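Local structure of myroilysin (5CZW) at residues I136-Q150 and Q191-Y205. The protein probably acts as a zinc-dependent metalloendopeptidase of the astacin family, held here in its propeptide-inhibited form. The protein carries 1 engineered substitution. Residues are numbered along the deposited sequence; the frame is centred on the assembly and turned at random.
With ZN (zinc ion), chain B.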
loop_
_atom_site.group_PDB
_atom_site.type_symbol
_atom_site.label_atom_id
_atom_site.label_comp_id
_atom_site.label_asym_id
_atom_site.label_seq_id
_atom_site.Cartn_x
_atom_site.Cartn_y
_atom_site.Cartn_z
ATOM N N ILE A 136 2.777 3.794 7.177
ATOM C CA ILE A 136 2.111 5.067 6.946
ATOM C C ILE A 136 1.657 5.148 5.494
ATOM O O ILE A 136 0.548 5.558 5.255
ATOM C CB ILE A 136 3.010 6.276 7.329
ATOM C CG1 ILE A 136 3.380 6.134 8.808
ATOM C CG2 ILE A 136 2.334 7.601 7.062
ATOM C CD1 ILE A 136 4.105 7.307 9.389
ATOM N N HIS A 137 2.485 4.728 4.570
ATOM C CA HIS A 137 2.086 4.730 3.164
ATOM C C HIS A 137 0.789 3.927 2.845
ATOM O O HIS A 137 -0.120 4.426 2.235
ATOM C CB HIS A 137 3.256 4.224 2.367
ATOM C CG HIS A 137 3.060 4.250 0.900
ATOM N ND1 HIS A 137 3.550 5.274 0.153
ATOM C CD2 HIS A 137 2.538 3.360 0.036
ATOM C CE1 HIS A 137 3.295 5.060 -1.098
ATOM N NE2 HIS A 137 2.741 3.883 -1.200
ATOM N N GLU A 138 0.769 2.691 3.291
ATOM C CA GLU A 138 -0.406 1.873 3.033
ATOM C C GLU A 138 -1.608 2.382 3.697
ATOM O O GLU A 138 -2.713 2.333 3.115
ATOM C CB GLU A 138 -0.156 0.371 3.383
ATOM C CG GLU A 138 0.902 -0.360 2.517
ATOM C CD GLU A 138 0.758 -0.199 0.996
ATOM O OE1 GLU A 138 -0.330 0.050 0.482
ATOM O OE2 GLU A 138 1.853 -0.365 0.315
ATOM N N PHE A 139 -1.458 2.916 4.947
ATOM C CA PHE A 139 -2.605 3.574 5.590
ATOM C C PHE A 139 -3.064 4.853 4.924
ATOM O O PHE A 139 -4.273 5.227 4.973
ATOM C CB PHE A 139 -2.407 3.645 7.124
ATOM C CG PHE A 139 -2.810 2.359 7.818
ATOM C CD1 PHE A 139 -1.850 1.323 7.951
ATOM C CD2 PHE A 139 -4.078 2.070 8.255
ATOM C CE1 PHE A 139 -2.197 0.070 8.533
ATOM C CE2 PHE A 139 -4.387 0.845 8.892
ATOM C CZ PHE A 139 -3.430 -0.146 9.004
ATOM N N GLY A 140 -2.144 5.504 4.188
ATOM C CA GLY A 140 -2.501 6.645 3.336
ATOM C C GLY A 140 -3.450 6.191 2.259
ATOM O O GLY A 140 -4.498 6.797 2.040
ATOM N N HIS A 141 -3.149 5.105 1.550
ATOM C CA HIS A 141 -4.102 4.566 0.637
ATOM C C HIS A 141 -5.349 4.178 1.361
ATOM O O HIS A 141 -6.458 4.432 0.780
ATOM C CB HIS A 141 -3.522 3.283 0.041
ATOM C CG HIS A 141 -2.367 3.446 -0.889
ATOM N ND1 HIS A 141 -2.323 4.337 -1.917
ATOM C CD2 HIS A 141 -1.237 2.751 -0.979
ATOM C CE1 HIS A 141 -1.178 4.266 -2.547
ATOM N NE2 HIS A 141 -0.585 3.248 -2.034
ATOM N N ALA A 142 -5.284 3.610 2.576
ATOM C CA ALA A 142 -6.525 3.229 3.310
ATOM C C ALA A 142 -7.477 4.424 3.623
ATOM O O ALA A 142 -8.713 4.259 3.743
ATOM C CB ALA A 142 -6.239 2.417 4.568
ATOM N N LEU A 143 -6.881 5.633 3.689
ATOM C CA LEU A 143 -7.622 6.881 3.827
ATOM C C LEU A 143 -8.076 7.542 2.561
ATOM O O LEU A 143 -8.830 8.503 2.597
ATOM C CB LEU A 143 -6.826 7.850 4.668
ATOM C CG LEU A 143 -6.468 7.450 6.075
ATOM C CD1 LEU A 143 -5.415 8.356 6.707
ATOM C CD2 LEU A 143 -7.764 7.489 6.911
ATOM N N GLY A 144 -7.595 7.009 1.462
ATOM C CA GLY A 144 -7.968 7.408 0.141
ATOM C C GLY A 144 -6.939 8.094 -0.707
ATOM O O GLY A 144 -7.243 8.533 -1.850
ATOM N N MET A 145 -5.724 8.160 -0.233
ATOM C CA MET A 145 -4.701 8.790 -1.029
ATOM C C MET A 145 -4.171 7.899 -2.129
ATOM O O MET A 145 -4.085 6.745 -1.939
ATOM C CB MET A 145 -3.575 9.215 -0.122
ATOM C CG MET A 145 -4.037 10.438 0.697
ATOM S SD MET A 145 -2.773 11.246 1.604
ATOM C CE MET A 145 -1.996 12.227 0.341
ATOM N N ILE A 146 -3.836 8.503 -3.265
ATOM C CA ILE A 146 -3.217 7.813 -4.367
ATOM C C ILE A 146 -1.695 8.060 -4.360
ATOM O O ILE A 146 -1.194 8.879 -3.592
ATOM C CB ILE A 146 -3.919 8.221 -5.680
ATOM C CG1 ILE A 146 -3.611 9.687 -5.979
ATOM C CG2 ILE A 146 -5.387 7.809 -5.620
ATOM C CD1 ILE A 146 -4.082 10.153 -7.365
ATOM N N HIS A 147 -0.978 7.352 -5.247
ATOM C CA HIS A 147 0.369 7.623 -5.411
ATOM C C HIS A 147 0.720 9.023 -5.929
ATOM O O HIS A 147 0.127 9.522 -6.886
ATOM C CB HIS A 147 0.982 6.627 -6.386
ATOM C CG HIS A 147 1.205 5.270 -5.770
ATOM N ND1 HIS A 147 0.857 4.104 -6.406
ATOM C CD2 HIS A 147 1.608 4.887 -4.524
ATOM C CE1 HIS A 147 1.087 3.075 -5.617
ATOM N NE2 HIS A 147 1.626 3.532 -4.535
ATOM N N GLU A 148 1.763 9.568 -5.379
ATOM C CA GLU A 148 2.502 10.709 -6.016
ATOM C C GLU A 148 3.600 10.152 -6.877
ATOM O O GLU A 148 4.376 9.343 -6.412
ATOM C CB GLU A 148 3.148 11.578 -4.934
ATOM C CG GLU A 148 2.111 12.312 -4.059
ATOM C CD GLU A 148 1.378 13.412 -4.830
ATOM O OE1 GLU A 148 2.022 14.211 -5.618
ATOM O OE2 GLU A 148 0.118 13.423 -4.736
ATOM N N HIS A 149 3.613 10.493 -8.159
ATOM C CA HIS A 149 4.645 9.968 -9.065
ATOM C C HIS A 149 5.072 11.123 -9.963
ATOM O O HIS A 149 4.278 11.656 -10.672
ATOM C CB HIS A 149 4.082 8.864 -9.888
ATOM C CG HIS A 149 4.979 8.454 -10.991
ATOM N ND1 HIS A 149 6.177 7.820 -10.768
ATOM C CD2 HIS A 149 4.841 8.558 -12.324
ATOM C CE1 HIS A 149 6.769 7.585 -11.932
ATOM N NE2 HIS A 149 5.961 8.013 -12.891
ATOM N N GLN A 150 6.321 11.520 -9.830
ATOM C CA GLN A 150 6.919 12.562 -10.637
ATOM C C GLN A 150 7.603 11.779 -11.709
ATOM O O GLN A 150 8.559 11.066 -11.421
ATOM C CB GLN A 150 7.970 13.306 -9.767
ATOM C CG GLN A 150 8.491 14.615 -10.339
ATOM C CD GLN A 150 7.392 15.655 -10.327
ATOM O OE1 GLN A 150 7.261 16.437 -11.255
ATOM N NE2 GLN A 150 6.526 15.596 -9.302
ATOM N N GLN A 191 1.621 11.812 -11.759
ATOM C CA GLN A 191 0.378 11.540 -11.057
ATOM C C GLN A 191 0.461 12.248 -9.703
ATOM O O GLN A 191 1.461 12.141 -9.019
ATOM C CB GLN A 191 0.229 10.041 -10.767
ATOM C CG GLN A 191 0.193 9.110 -11.949
ATOM C CD GLN A 191 -1.240 8.770 -12.310
ATOM O OE1 GLN A 191 -2.108 8.661 -11.383
ATOM N NE2 GLN A 191 -1.513 8.534 -13.631
ATOM N N THR A 192 -0.568 13.015 -9.337
ATOM C CA THR A 192 -0.520 13.772 -8.082
ATOM C C THR A 192 -1.893 14.142 -7.592
ATOM O O THR A 192 -2.805 14.362 -8.404
ATOM C CB THR A 192 0.229 15.107 -8.253
ATOM O OG1 THR A 192 0.451 15.725 -6.987
ATOM C CG2 THR A 192 -0.542 16.085 -9.202
ATOM N N GLN A 193 -1.991 14.307 -6.283
ATOM C CA GLN A 193 -3.206 14.880 -5.688
ATOM C C GLN A 193 -2.955 16.251 -5.096
ATOM O O GLN A 193 -3.861 16.872 -4.482
ATOM C CB GLN A 193 -3.843 13.900 -4.686
ATOM C CG GLN A 193 -3.022 13.615 -3.455
ATOM C CD GLN A 193 -2.910 12.116 -3.236
ATOM O OE1 GLN A 193 -3.930 11.401 -3.041
ATOM N NE2 GLN A 193 -1.642 11.618 -3.215
ATOM N N TYR A 194 -1.767 16.760 -5.337
ATOM C CA TYR A 194 -1.347 18.025 -4.794
ATOM C C TYR A 194 -1.196 19.120 -5.872
ATOM O O TYR A 194 -1.019 18.864 -7.078
ATOM C CB TYR A 194 -0.053 17.841 -4.047
ATOM C CG TYR A 194 -0.064 16.873 -2.857
ATOM C CD1 TYR A 194 -1.201 16.583 -2.163
ATOM C CD2 TYR A 194 1.097 16.249 -2.463
ATOM C CE1 TYR A 194 -1.184 15.730 -1.078
ATOM C CE2 TYR A 194 1.131 15.402 -1.356
ATOM C CZ TYR A 194 -0.007 15.178 -0.641
ATOM O OH TYR A 194 0.005 14.293 0.451
ATOM N N SER A 195 -1.322 20.364 -5.419
ATOM C CA SER A 195 -1.321 21.477 -6.347
ATOM C C SER A 195 0.118 21.578 -6.814
ATOM O O SER A 195 0.410 21.427 -8.004
ATOM C CB SER A 195 -1.782 22.741 -5.650
ATOM O OG SER A 195 -0.882 23.032 -4.610
ATOM N N ALA A 196 1.010 21.773 -5.845
ATOM C CA ALA A 196 2.440 21.687 -6.065
ATOM C C ALA A 196 2.896 20.271 -5.758
ATOM O O ALA A 196 2.309 19.589 -4.921
ATOM C CB ALA A 196 3.159 22.674 -5.163
ATOM N N TYR A 197 3.959 19.823 -6.411
ATOM C CA TYR A 197 4.480 18.510 -6.085
ATOM C C TYR A 197 5.354 18.606 -4.872
ATOM O O TYR A 197 5.924 19.652 -4.556
ATOM C CB TYR A 197 5.133 17.779 -7.271
ATOM C CG TYR A 197 6.580 18.074 -7.600
ATOM C CD1 TYR A 197 6.932 19.186 -8.375
ATOM C CD2 TYR A 197 7.592 17.191 -7.218
ATOM C CE1 TYR A 197 8.252 19.434 -8.715
ATOM C CE2 TYR A 197 8.913 17.431 -7.563
ATOM C CZ TYR A 197 9.238 18.554 -8.305
ATOM O OH TYR A 197 10.553 18.789 -8.633
ATOM N N ASP A 198 5.387 17.487 -4.170
ATOM C CA ASP A 198 5.938 17.402 -2.848
ATOM C C ASP A 198 6.844 16.215 -2.925
ATOM O O ASP A 198 6.398 15.042 -2.813
ATOM C CB ASP A 198 4.794 17.201 -1.867
ATOM C CG ASP A 198 5.267 16.907 -0.479
ATOM O OD1 ASP A 198 6.437 17.208 -0.155
ATOM O OD2 ASP A 198 4.441 16.356 0.272
ATOM N N THR A 199 8.123 16.523 -3.159
ATOM C CA THR A 199 9.151 15.506 -3.274
ATOM C C THR A 199 9.217 14.645 -2.038
ATOM O O THR A 199 9.691 13.542 -2.086
ATOM C CB THR A 199 10.568 16.099 -3.561
ATOM O OG1 THR A 199 11.080 16.832 -2.431
ATOM C CG2 THR A 199 10.534 16.953 -4.784
ATOM N N GLN A 200 8.662 15.153 -0.954
ATOM C CA GLN A 200 8.762 14.584 0.348
ATOM C C GLN A 200 7.601 13.682 0.768
ATOM O O GLN A 200 7.654 13.139 1.863
ATOM C CB GLN A 200 8.787 15.749 1.330
ATOM C CG GLN A 200 10.098 16.527 1.242
ATOM C CD GLN A 200 11.057 16.159 2.359
ATOM O OE1 GLN A 200 11.858 15.212 2.236
ATOM N NE2 GLN A 200 10.978 16.914 3.486
ATOM N N SER A 201 6.550 13.629 -0.039
ATOM C CA SER A 201 5.343 12.935 0.334
ATOM C C SER A 201 5.576 11.468 0.659
ATOM O O SER A 201 6.331 10.754 -0.014
ATOM C CB SER A 201 4.252 13.053 -0.708
ATOM O OG SER A 201 3.069 12.350 -0.283
ATOM N N ILE A 202 4.915 11.016 1.716
ATOM C CA ILE A 202 4.989 9.626 2.078
ATOM C C ILE A 202 4.323 8.777 0.959
ATOM O O ILE A 202 4.592 7.623 0.866
ATOM C CB ILE A 202 4.256 9.422 3.412
ATOM C CG1 ILE A 202 4.530 8.083 3.957
ATOM C CG2 ILE A 202 2.766 9.586 3.208
ATOM C CD1 ILE A 202 5.839 7.951 4.625
ATOM N N MET A 203 3.477 9.436 0.139
ATOM C CA MET A 203 2.727 8.773 -0.929
ATOM C C MET A 203 3.498 8.558 -2.238
ATOM O O MET A 203 2.958 8.027 -3.204
ATOM C CB MET A 203 1.309 9.388 -1.136
ATOM C CG MET A 203 0.350 9.278 0.060
ATOM S SD MET A 203 0.367 7.691 0.899
ATOM C CE MET A 203 -0.331 6.607 -0.359
ATOM N N HIS A 204 4.752 8.982 -2.274
ATOM C CA HIS A 204 5.521 8.817 -3.515
ATOM C C HIS A 204 5.610 7.360 -3.853
ATOM O O HIS A 204 5.685 6.567 -3.004
ATOM C CB HIS A 204 6.893 9.553 -3.560
ATOM C CG HIS A 204 6.817 10.919 -4.162
ATOM N ND1 HIS A 204 6.833 11.140 -5.526
ATOM C CD2 HIS A 204 6.618 12.129 -3.587
ATOM C CE1 HIS A 204 6.707 12.425 -5.755
ATOM N NE2 HIS A 204 6.552 13.045 -4.600
ATOM N N TYR A 205 5.587 7.069 -5.132
ATOM C CA TYR A 205 5.611 5.687 -5.668
ATOM C C TYR A 205 7.031 5.224 -5.858
ATOM O O TYR A 205 7.847 5.840 -6.585
ATOM C CB TYR A 205 4.910 5.715 -7.034
ATOM C CG TYR A 205 4.870 4.419 -7.703
ATOM C CD1 TYR A 205 4.179 3.405 -7.166
ATOM C CD2 TYR A 205 5.316 4.289 -8.969
ATOM C CE1 TYR A 205 4.081 2.186 -7.787
ATOM C CE2 TYR A 205 5.325 3.083 -9.593
ATOM C CZ TYR A 205 4.643 2.023 -9.029
ATOM O OH TYR A 205 4.542 0.797 -9.684
HETATM ZN ZN ZN B . 1.368 2.726 -2.655
HETATM O O HOH W 1 -6.674 11.502 -3.096
HETATM O O HOH W 2 -1.421 7.878 -9.185
HETATM O O HOH W 3 7.896 7.739 -8.613
HETATM O O HOH W 4 7.938 10.330 -7.658
#
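M203 sets its methyl CE against two zinc ligands, over one face of the H137 ring and one face of the H141 ring, 3.5 Å from the H141 ring centroid. Bends at chi2 (-42°) and chi3 (-67°) fold the chain so that CE reaches both imidazoles. H137 ND1 donates in its ring plane to I202 O at 2.7 Å, which fixes the ring's rotation while NE2 binds zinc. Over one face of the third ligand, H147, lies Y205 CD1; H147 ND1 bonds to Y187. In the second shell, E148 N donates to M203 O (2.9 Å) and Y205 N to E148 O, tying the chain after H147 to the methionine loop. T192 OG1 donates to buried E148 OE1 at 2.6 Å, on the syn lone pair. E148 OE2 takes Q193 N on its syn side (2.8 Å, 175°) and Q193 NE2 on its anti side. The Q193 amide also pairs with I146 N and O. With the carboxylate gone, as in an alanine here, T192 OG1 and Q193 N would probably lose their acceptor. E148 CB sits over the centre of the H204 ring. C23 is the fourth zinc ligand, a cysteine switch closing the HExxHxxGxxH site above the Met-turn of M203, as in metzincins.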